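Local coordinates for protein glycerophosphoryl diester phosphodiesterase (Agrobacterium tumefaciens str. C58, PDB 3KS6) that binds a magnesium ion through acidic side chains within a TIM-barrel fold and belongs to the glycerophosphoryl diester phosphodiesterase family, at residues 12-17 / 233-238; 33-38 / 103-108; 220-225 / 239-244. All blocks are in the same frame, centred on the assembly; numbering follows the deposited sequence.

Interaction 1: residues 12-17 / 233-238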
loop_
_atom_site.group_PDB
_atom_site.type_symbol
_atom_site.label_atom_id
_atom_site.label_comp_id
_atom_site.label_asym_id
_atom_site.label_seq_id
_atom_site.Cartn_x
_atom_site.Cartn_y
_atom_site.Cartn_z
ATOM N N THR A 12 -6.707 5.095 7.521
ATOM C CA THR A 12 -6.118 6.166 8.334
ATOM C C THR A 12 -7.125 7.144 8.932
ATOM O O THR A 12 -7.062 7.465 10.100
ATOM C CB THR A 12 -5.095 6.981 7.487
ATOM O OG1 THR A 12 -4.224 6.060 6.811
ATOM C CG2 THR A 12 -4.244 7.931 8.328
ATOM N N LEU A 13 -8.025 7.628 8.106
ATOM C CA LEU A 13 -8.901 8.702 8.513
ATOM C C LEU A 13 -10.095 8.201 9.301
ATOM O O LEU A 13 -10.872 9.018 9.758
ATOM C CB LEU A 13 -9.349 9.506 7.308
ATOM C CG LEU A 13 -8.313 10.448 6.691
ATOM C CD1 LEU A 13 -8.924 11.184 5.511
ATOM C CD2 LEU A 13 -7.824 11.448 7.732
ATOM N N GLU A 14 -10.251 6.877 9.426
ATOM C CA GLU A 14 -11.295 6.286 10.270
ATOM C C GLU A 14 -10.722 5.821 11.626
ATOM O O GLU A 14 -11.361 5.980 12.683
ATOM C CB GLU A 14 -11.957 5.088 9.567
ATOM C CG GLU A 14 -12.721 5.477 8.306
ATOM C CD GLU A 14 -13.403 4.332 7.578
ATOM O OE1 GLU A 14 -13.708 3.295 8.190
ATOM O OE2 GLU A 14 -13.673 4.511 6.366
ATOM N N PHE A 15 -9.518 5.244 11.607
ATOM C CA PHE A 15 -8.970 4.550 12.778
ATOM C C PHE A 15 -7.561 4.931 13.213
ATOM O O PHE A 15 -6.998 4.272 14.121
ATOM C CB PHE A 15 -8.939 3.055 12.488
ATOM C CG PHE A 15 -10.228 2.524 11.965
ATOM C CD1 PHE A 15 -11.330 2.453 12.773
ATOM C CD2 PHE A 15 -10.325 2.085 10.661
ATOM C CE1 PHE A 15 -12.538 1.976 12.281
ATOM C CE2 PHE A 15 -11.522 1.581 10.173
ATOM C CZ PHE A 15 -12.622 1.536 10.980
ATOM N N GLY A 16 -6.980 5.938 12.569
ATOM C CA GLY A 16 -5.610 6.292 12.838
ATOM C C GLY A 16 -4.707 5.572 11.877
ATOM O O GLY A 16 -5.117 4.627 11.196
ATOM N N ASP A 17 -3.452 6.000 11.861
ATOM C CA ASP A 17 -2.485 5.516 10.899
ATOM C C ASP A 17 -1.841 4.198 11.338
ATOM O O ASP A 17 -1.100 4.147 12.320
ATOM C CB ASP A 17 -1.440 6.607 10.711
ATOM C CG ASP A 17 -0.470 6.335 9.556
ATOM O OD1 ASP A 17 -0.018 5.187 9.363
ATOM O OD2 ASP A 17 -0.147 7.322 8.864
ATOM N N ARG A 233 -10.558 6.067 3.612
ATOM C CA ARG A 233 -11.960 5.962 4.045
ATOM C C ARG A 233 -12.631 4.712 3.439
ATOM O O ARG A 233 -13.556 4.816 2.614
ATOM C CB ARG A 233 -12.729 7.235 3.668
ATOM C CG ARG A 233 -12.291 8.472 4.473
ATOM C CD ARG A 233 -13.337 9.594 4.366
ATOM N NE ARG A 233 -13.057 10.779 5.212
ATOM C CZ ARG A 233 -12.350 11.862 4.860
ATOM N NH1 ARG A 233 -11.751 11.956 3.670
ATOM N NH2 ARG A 233 -12.209 12.875 5.719
ATOM N N PRO A 234 -12.159 3.540 3.853
ATOM C CA PRO A 234 -12.638 2.285 3.296
ATOM C C PRO A 234 -14.143 2.070 3.470
ATOM O O PRO A 234 -14.798 1.537 2.576
ATOM C CB PRO A 234 -11.830 1.240 4.065
ATOM C CG PRO A 234 -11.385 1.940 5.361
ATOM C CD PRO A 234 -11.101 3.315 4.866
ATOM N N THR A 235 -14.686 2.520 4.592
ATOM C CA THR A 235 -16.109 2.342 4.873
ATOM C C THR A 235 -16.923 3.107 3.831
ATOM O O THR A 235 -17.832 2.561 3.230
ATOM C CB THR A 235 -16.428 2.750 6.320
ATOM O OG1 THR A 235 -15.676 1.914 7.239
ATOM C CG2 THR A 235 -17.934 2.616 6.584
ATOM N N LEU A 236 -16.532 4.353 3.560
ATOM C CA LEU A 236 -17.162 5.191 2.535
ATOM C C LEU A 236 -16.970 4.629 1.158
ATOM O O LEU A 236 -17.895 4.621 0.365
ATOM C CB LEU A 236 -16.607 6.632 2.597
ATOM C CG LEU A 236 -17.082 7.603 1.493
ATOM C CD1 LEU A 236 -18.606 7.817 1.597
ATOM C CD2 LEU A 236 -16.326 8.928 1.534
ATOM N N ALA A 237 -15.773 4.144 0.865
ATOM C CA ALA A 237 -15.480 3.589 -0.438
ATOM C C ALA A 237 -16.373 2.379 -0.723
ATOM O O ALA A 237 -16.860 2.227 -1.835
ATOM C CB ALA A 237 -14.005 3.177 -0.540
ATOM N N ILE A 238 -16.542 1.530 0.265
ATOM C CA ILE A 238 -17.416 0.346 0.109
ATOM C C ILE A 238 -18.827 0.788 -0.214
ATOM O O ILE A 238 -19.459 0.247 -1.131
ATOM C CB ILE A 238 -17.376 -0.546 1.338
ATOM C CG1 ILE A 238 -16.004 -1.251 1.380
ATOM C CG2 ILE A 238 -18.518 -1.614 1.312
ATOM C CD1 ILE A 238 -15.660 -1.985 2.672
HETATM O O HOH W 1 -15.197 6.364 5.996
#
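A carboxylate meeting the start of a helix is the heart of this surface contact: Glu-14, from the short helix 12-15, reaches the first turn of the C-terminal helix 234-249 beside Thr-235. Thr-235 holds the carboxylate with two bonds, one to each oxygen. The backbone N of Thr-235 donates to the syn lone pair of Glu-14 OE2 at 2.9 Å, while Thr-235 OG1 donates to Glu-14 OE1 at 2.6 Å, also from the syn side but 21° out of the carboxylate plane. Backbone and hydroxyl of one residue thus fix the rotation of the group. The Glu-14 chain runs extended beyond CG (chi2 -180°), which carries its acid across the gap to the helix start. Pro-234 has no N-H to offer, and its ring lies against the same group, with CD 3.2 Å from Glu-14 OE2. The helix N-terminus would probably favour the charged form of the acid. Nearby, Leu-13 lays CD1 over one face of the Arg-233 guanidinium, 3.5 Å from NH1, and that nitrogen also donates to the carbonyl of His-213. Arg-233 occupies the N-cap position of helix 234-249. Since the two segments follow the neighbouring parallel strands 4-8 and 228-231, the pairing joins the segments that follow these strands, at the rim formed by the strands' C-terminal ends, where the first and last strands of a TIM barrel meet.

Interaction 2: residues 33-38 / 103-108. With MG (magnesium ion), chain F.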
loop_
_atom_site.group_PDB
_atom_site.type_symbol
_atom_site.label_atom_id
_atom_site.label_comp_id
_atom_site.label_asym_id
_atom_site.label_seq_id
_atom_site.Cartn_x
_atom_site.Cartn_y
_atom_site.Cartn_z
ATOM N N GLU A 33 -8.383 -5.672 -0.252
ATOM C CA GLU A 33 -7.010 -5.584 0.249
ATOM C C GLU A 33 -6.841 -4.596 1.394
ATOM O O GLU A 33 -7.621 -3.661 1.570
ATOM C CB GLU A 33 -6.055 -5.169 -0.887
ATOM C CG GLU A 33 -5.939 -6.168 -2.013
ATOM C CD GLU A 33 -5.211 -5.620 -3.247
ATOM O OE1 GLU A 33 -4.711 -4.485 -3.201
ATOM O OE2 GLU A 33 -5.178 -6.315 -4.277
ATOM N N VAL A 34 -5.806 -4.844 2.174
ATOM C CA VAL A 34 -5.323 -3.901 3.162
ATOM C C VAL A 34 -3.949 -3.473 2.689
ATOM O O VAL A 34 -3.143 -4.323 2.285
ATOM C CB VAL A 34 -5.273 -4.483 4.583
ATOM C CG1 VAL A 34 -4.288 -5.638 4.693
ATOM C CG2 VAL A 34 -4.956 -3.375 5.629
ATOM N N GLU A 35 -3.704 -2.153 2.667
ATOM C CA GLU A 35 -2.400 -1.619 2.296
ATOM C C GLU A 35 -1.599 -1.239 3.546
ATOM O O GLU A 35 -2.155 -0.692 4.485
ATOM C CB GLU A 35 -2.525 -0.419 1.342
ATOM C CG GLU A 35 -1.156 -0.023 0.704
ATOM C CD GLU A 35 -0.338 1.002 1.492
ATOM O OE1 GLU A 35 -0.821 1.559 2.478
ATOM O OE2 GLU A 35 0.838 1.239 1.118
ATOM N N PHE A 36 -0.291 -1.485 3.526
ATOM C CA PHE A 36 0.592 -1.115 4.617
ATOM C C PHE A 36 2.033 -1.063 4.129
ATOM O O PHE A 36 2.367 -1.627 3.084
ATOM C CB PHE A 36 0.448 -2.134 5.771
ATOM C CG PHE A 36 0.772 -3.540 5.349
ATOM C CD1 PHE A 36 -0.199 -4.311 4.720
ATOM C CD2 PHE A 36 2.055 -4.057 5.503
ATOM C CE1 PHE A 36 0.075 -5.570 4.292
ATOM C CE2 PHE A 36 2.347 -5.336 5.074
ATOM C CZ PHE A 36 1.346 -6.113 4.484
ATOM N N ASP A 37 2.864 -0.381 4.914
ATOM C CA ASP A 37 4.285 -0.157 4.612
ATOM C C ASP A 37 5.086 -0.810 5.752
ATOM O O ASP A 37 4.596 -0.952 6.857
ATOM C CB ASP A 37 4.583 1.342 4.587
ATOM C CG ASP A 37 3.468 2.157 3.955
ATOM O OD1 ASP A 37 3.330 2.148 2.700
ATOM O OD2 ASP A 37 2.715 2.808 4.713
ATOM N N LEU A 38 6.328 -1.175 5.479
ATOM C CA LEU A 38 7.138 -1.925 6.440
ATOM C C LEU A 38 8.511 -1.308 6.553
ATOM O O LEU A 38 9.031 -0.797 5.559
ATOM C CB LEU A 38 7.282 -3.399 5.979
ATOM C CG LEU A 38 6.026 -4.285 5.797
ATOM C CD1 LEU A 38 6.399 -5.702 5.236
ATOM C CD2 LEU A 38 5.270 -4.397 7.105
ATOM N N ARG A 103 -1.524 -5.784 0.389
ATOM C CA ARG A 103 -0.827 -4.921 -0.552
ATOM C C ARG A 103 0.324 -4.303 0.297
ATOM O O ARG A 103 0.120 -3.410 1.129
ATOM C CB ARG A 103 -1.767 -3.867 -1.162
ATOM C CG ARG A 103 -1.072 -2.788 -2.029
ATOM C CD ARG A 103 -2.064 -1.756 -2.381
ATOM N NE ARG A 103 -1.523 -0.532 -2.966
ATOM C CZ ARG A 103 -1.845 -0.046 -4.159
ATOM N NH1 ARG A 103 -2.755 -0.629 -4.952
ATOM N NH2 ARG A 103 -1.316 1.110 -4.519
ATOM N N CYS A 104 1.504 -4.845 0.108
ATOM C CA CYS A 104 2.664 -4.524 0.923
ATOM C C CYS A 104 3.580 -3.522 0.226
ATOM O O CYS A 104 4.089 -3.828 -0.839
ATOM C CB CYS A 104 3.423 -5.844 1.178
ATOM S SG CYS A 104 4.954 -5.660 2.101
ATOM N N GLU A 105 3.844 -2.372 0.834
ATOM C CA GLU A 105 4.742 -1.379 0.210
ATOM C C GLU A 105 6.120 -1.423 0.822
ATOM O O GLU A 105 6.258 -1.394 2.039
ATOM C CB GLU A 105 4.178 0.052 0.311
ATOM C CG GLU A 105 4.944 1.028 -0.579
ATOM C CD GLU A 105 4.447 2.454 -0.492
ATOM O OE1 GLU A 105 3.272 2.682 -0.086
ATOM O OE2 GLU A 105 5.277 3.358 -0.782
ATOM N N ILE A 106 7.117 -1.483 -0.040
ATOM C CA ILE A 106 8.541 -1.453 0.318
ATOM C C ILE A 106 9.025 -0.005 0.225
ATOM O O ILE A 106 9.091 0.587 -0.879
ATOM C CB ILE A 106 9.356 -2.313 -0.660
ATOM C CG1 ILE A 106 8.839 -3.746 -0.672
ATOM C CG2 ILE A 106 10.865 -2.311 -0.269
ATOM C CD1 ILE A 106 8.890 -4.411 0.738
ATOM N N LYS A 107 9.321 0.558 1.397
ATOM C CA LYS A 107 9.760 1.938 1.583
ATOM C C LYS A 107 11.272 1.995 1.816
ATOM O O LYS A 107 11.863 1.045 2.356
ATOM C CB LYS A 107 9.088 2.538 2.836
ATOM C CG LYS A 107 7.585 2.789 2.754
ATOM C CD LYS A 107 7.245 4.091 2.037
ATOM C CE LYS A 107 6.914 5.279 2.972
ATOM N NZ LYS A 107 8.028 5.844 3.805
ATOM N N PRO A 108 11.911 3.113 1.424
ATOM C CA PRO A 108 13.312 3.322 1.776
ATOM C C PRO A 108 13.449 3.937 3.162
ATOM O O PRO A 108 12.455 4.240 3.823
ATOM C CB PRO A 108 13.770 4.324 0.714
ATOM C CG PRO A 108 12.515 5.212 0.536
ATOM C CD PRO A 108 11.393 4.210 0.576
HETATM MG MG MG F . 1.925 2.967 1.416
HETATM O O HOH W 2 -2.949 -3.503 -5.099
HETATM O O HOH W 3 0.958 0.549 -1.724
HETATM O O HOH W 4 0.718 3.436 3.098
HETATM O O HOH W 5 10.113 -0.942 3.184
HETATM O O HOH W 6 2.761 4.876 1.571
#
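The Phe-36 ring carries the backbone of Cys-104 over one face, CA lying 4.3 Å from the ring centroid and 18° off the normal in a CH-pi contact. Leu-38 CD2 sits at the ring's edge, in plane, and Cys-104 SG approaches obliquely as a sulfur-aromatic contact while also touching Leu-38 CD1. On the other side of this parallel pair, three carboxylates converge on the magnesium ion: Glu-35 OE2 and Asp-37 OD1 at 2.1 Å each, and Glu-105 OE1 at 2.0 Å. Asp-37 and Glu-105 run side by side with their carboxylate planes 81° apart, and each gives the ion a single oxygen. The metal holds these negative oxygens together, OD1 of Asp-37 only 2.8 Å from OE1 of Glu-105; two waters and one atom from outside the segments complete six ligands. Glu-35 bends at chi2 (-90°) toward the ion, its CG packing against Arg-103 CD. A water joins Glu-35 OE2 to Arg-103 NE. Between the backbones, Glu-105 N donates to Phe-36 O at 2.8 Å. Strand 33-40 lies between strands 4-8 and 101-106. Glu-35, Asp-37, Arg-103 and Glu-105 face the barrel interior, where Arg-103 also touches strand 228-231; Leu-38 and Cys-104 turn outward against Val-122 of helix 118-128, and Cys-104 also meets strand 135-139.

Interaction 3: residues 220-225 / 239-244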
loop_
_atom_site.group_PDB
_atom_site.type_symbol
_atom_site.label_atom_id
_atom_site.label_comp_id
_atom_site.label_asym_id
_atom_site.label_seq_id
_atom_site.Cartn_x
_atom_site.Cartn_y
_atom_site.Cartn_z
ATOM N N LYS A 220 -14.536 9.172 -8.799
ATOM C CA LYS A 220 -13.768 9.283 -10.029
ATOM C C LYS A 220 -13.114 7.933 -10.355
ATOM O O LYS A 220 -13.148 7.471 -11.495
ATOM C CB LYS A 220 -12.715 10.368 -9.896
ATOM C CG LYS A 220 -11.726 10.451 -11.016
ATOM C CD LYS A 220 -10.728 11.560 -10.702
ATOM C CE LYS A 220 -9.673 11.649 -11.759
ATOM N NZ LYS A 220 -8.728 12.772 -11.448
ATOM N N ALA A 221 -12.509 7.317 -9.350
ATOM C CA ALA A 221 -11.869 5.993 -9.481
ATOM C C ALA A 221 -12.873 4.932 -9.988
ATOM O O ALA A 221 -12.590 4.156 -10.924
ATOM C CB ALA A 221 -11.236 5.582 -8.095
ATOM N N LEU A 222 -14.064 4.915 -9.379
ATOM C CA LEU A 222 -15.133 3.996 -9.788
ATOM C C LEU A 222 -15.641 4.283 -11.196
ATOM O O LEU A 222 -15.794 3.357 -11.978
ATOM C CB LEU A 222 -16.273 3.983 -8.762
ATOM C CG LEU A 222 -15.956 3.513 -7.335
ATOM C CD1 LEU A 222 -17.079 3.913 -6.328
ATOM C CD2 LEU A 222 -15.681 1.962 -7.301
ATOM N N ASP A 223 -15.858 5.556 -11.521
ATOM C CA ASP A 223 -16.262 5.996 -12.863
ATOM C C ASP A 223 -15.232 5.654 -13.900
ATOM O O ASP A 223 -15.577 5.253 -14.986
ATOM C CB ASP A 223 -16.507 7.519 -12.923
ATOM C CG ASP A 223 -17.823 7.939 -12.270
ATOM O OD1 ASP A 223 -18.650 7.050 -11.958
ATOM O OD2 ASP A 223 -17.995 9.160 -12.068
ATOM N N LEU A 224 -13.953 5.845 -13.586
ATOM C CA LEU A 224 -12.892 5.460 -14.533
ATOM C C LEU A 224 -12.762 3.948 -14.752
ATOM O O LEU A 224 -12.316 3.515 -15.827
ATOM C CB LEU A 224 -11.546 6.054 -14.100
ATOM C CG LEU A 224 -11.350 7.541 -14.335
ATOM C CD1 LEU A 224 -9.995 7.959 -13.794
ATOM C CD2 LEU A 224 -11.470 7.869 -15.824
ATOM N N GLY A 225 -13.167 3.157 -13.758
ATOM C CA GLY A 225 -13.150 1.711 -13.841
ATOM C C GLY A 225 -11.748 1.186 -13.619
ATOM O O GLY A 225 -11.349 0.212 -14.235
ATOM N N ALA A 239 -19.327 1.766 0.529
ATOM C CA ALA A 239 -20.692 2.322 0.326
ATOM C C ALA A 239 -20.875 2.913 -1.058
ATOM O O ALA A 239 -21.868 2.635 -1.752
ATOM C CB ALA A 239 -20.988 3.391 1.361
ATOM N N LEU A 240 -19.932 3.755 -1.463
ATOM C CA LEU A 240 -19.991 4.357 -2.792
ATOM C C LEU A 240 -19.908 3.319 -3.895
ATOM O O LEU A 240 -20.592 3.450 -4.925
ATOM C CB LEU A 240 -18.858 5.383 -2.954
ATOM C CG LEU A 240 -19.040 6.706 -2.239
ATOM C CD1 LEU A 240 -17.817 7.590 -2.368
ATOM C CD2 LEU A 240 -20.280 7.399 -2.843
ATOM N N ARG A 241 -19.088 2.275 -3.703
ATOM C CA ARG A 241 -18.972 1.260 -4.748
ATOM C C ARG A 241 -20.291 0.469 -4.869
ATOM O O ARG A 241 -20.763 0.224 -5.970
ATOM C CB ARG A 241 -17.786 0.316 -4.481
ATOM C CG ARG A 241 -17.608 -0.708 -5.555
ATOM C CD ARG A 241 -16.393 -1.576 -5.375
ATOM N NE ARG A 241 -16.487 -2.405 -4.176
ATOM C CZ ARG A 241 -15.553 -3.271 -3.795
ATOM N NH1 ARG A 241 -14.457 -3.436 -4.510
ATOM N NH2 ARG A 241 -15.698 -3.958 -2.682
ATOM N N THR A 242 -20.883 0.105 -3.741
ATOM C CA THR A 242 -22.167 -0.601 -3.748
ATOM C C THR A 242 -23.248 0.182 -4.528
ATOM O O THR A 242 -23.943 -0.361 -5.389
ATOM C CB THR A 242 -22.607 -0.934 -2.330
ATOM O OG1 THR A 242 -21.721 -1.923 -1.808
ATOM C CG2 THR A 242 -24.052 -1.447 -2.307
ATOM N N GLU A 243 -23.332 1.465 -4.237
ATOM C CA GLU A 243 -24.219 2.396 -4.914
ATOM C C GLU A 243 -23.887 2.482 -6.410
ATOM O O GLU A 243 -24.793 2.411 -7.269
ATOM C CB GLU A 243 -24.065 3.732 -4.179
ATOM C CG GLU A 243 -24.781 4.953 -4.681
ATOM C CD GLU A 243 -24.284 6.197 -3.909
ATOM O OE1 GLU A 243 -23.675 7.082 -4.550
ATOM O OE2 GLU A 243 -24.444 6.242 -2.659
ATOM N N HIS A 244 -22.590 2.555 -6.740
ATOM C CA HIS A 244 -22.117 2.612 -8.145
ATOM C C HIS A 244 -22.553 1.355 -8.947
ATOM O O HIS A 244 -22.949 1.435 -10.119
ATOM C CB HIS A 244 -20.582 2.749 -8.177
ATOM C CG HIS A 244 -20.044 3.304 -9.466
ATOM N ND1 HIS A 244 -19.757 2.510 -10.557
ATOM C CD2 HIS A 244 -19.735 4.572 -9.832
ATOM C CE1 HIS A 244 -19.313 3.268 -11.546
ATOM N NE2 HIS A 244 -19.292 4.525 -11.133
#
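Two neighbouring helices of the barrel's outer layer, 215-224 and 234-249, meet here through Leu-222, which packs on Arg-241 and His-244 with Leu-240 at its border. The short helical segments run roughly alike, 35° between their directions, with axes 10.5 Å apart at closest approach. Leu-222 carries most of the contact. Its two methyl branches divide the work: CD1 presses on the backbone of the other helix, 3.6 Å from Arg-241 CA, while CD2 rests on the aliphatic part of the arginine, 3.7 Å from Arg-241 CG. The two side chains cross at about a right angle, and the Arg-241 chain, bent at chi3, then carries its guanidinium away to Glu-32 and the carbonyl of Thr-3. Further along the helix, the imidazole of His-244 is gripped in two ways. Leu-222 CB lies over one face in a CH-pi contact, 3.8 Å from the ring centroid. At the edge, His-244 NE2 donates to Asp-223 OD1 over 2.7 Å. The acceptor lies in the ring plane and is met nearly along its own C-O axis, although carboxylate and ring are turned 45° against each other. With CG of His-244 swung anti to its backbone nitrogen (chi1 -159°), the ring spans the gap between the helices. The nearby carboxylate would tend to favour a proton on NE2 and may raise the affinity of the imidazole for a second one. Beneath the contact, Leu-222 also reaches Phe-229. An apolar centre next to the barrel strand, bordered by a polar pair at the surface, is how this pair of helices covers strand 228-231, the strand linking them in the TIM-barrel fold.

In the fold
The three contacts illustrate how chemistry varies with place in a TIM barrel. Interaction 2 lies in the core, its centre about 4 Å from that of the chain, and combines parallel strand pairing with a metal site. Interaction 1 is a surface contact and relies on an acid at a helix start; interaction 3, its centre about 20 Å out and partly buried, relies on leucine packing plus a histidine-carboxylate bond. Interactions 1 and 3 share helix 234-249, gripping successive parts of it, whereas interaction 2 touches neither of those contacts. Along the chain, 33-38 / 103-108 is nested within the loop closed by 12-17 / 233-238. Acidic groups serve all three, binding the metal in the core and accepting hydrogen bonds from protein groups in the outer two.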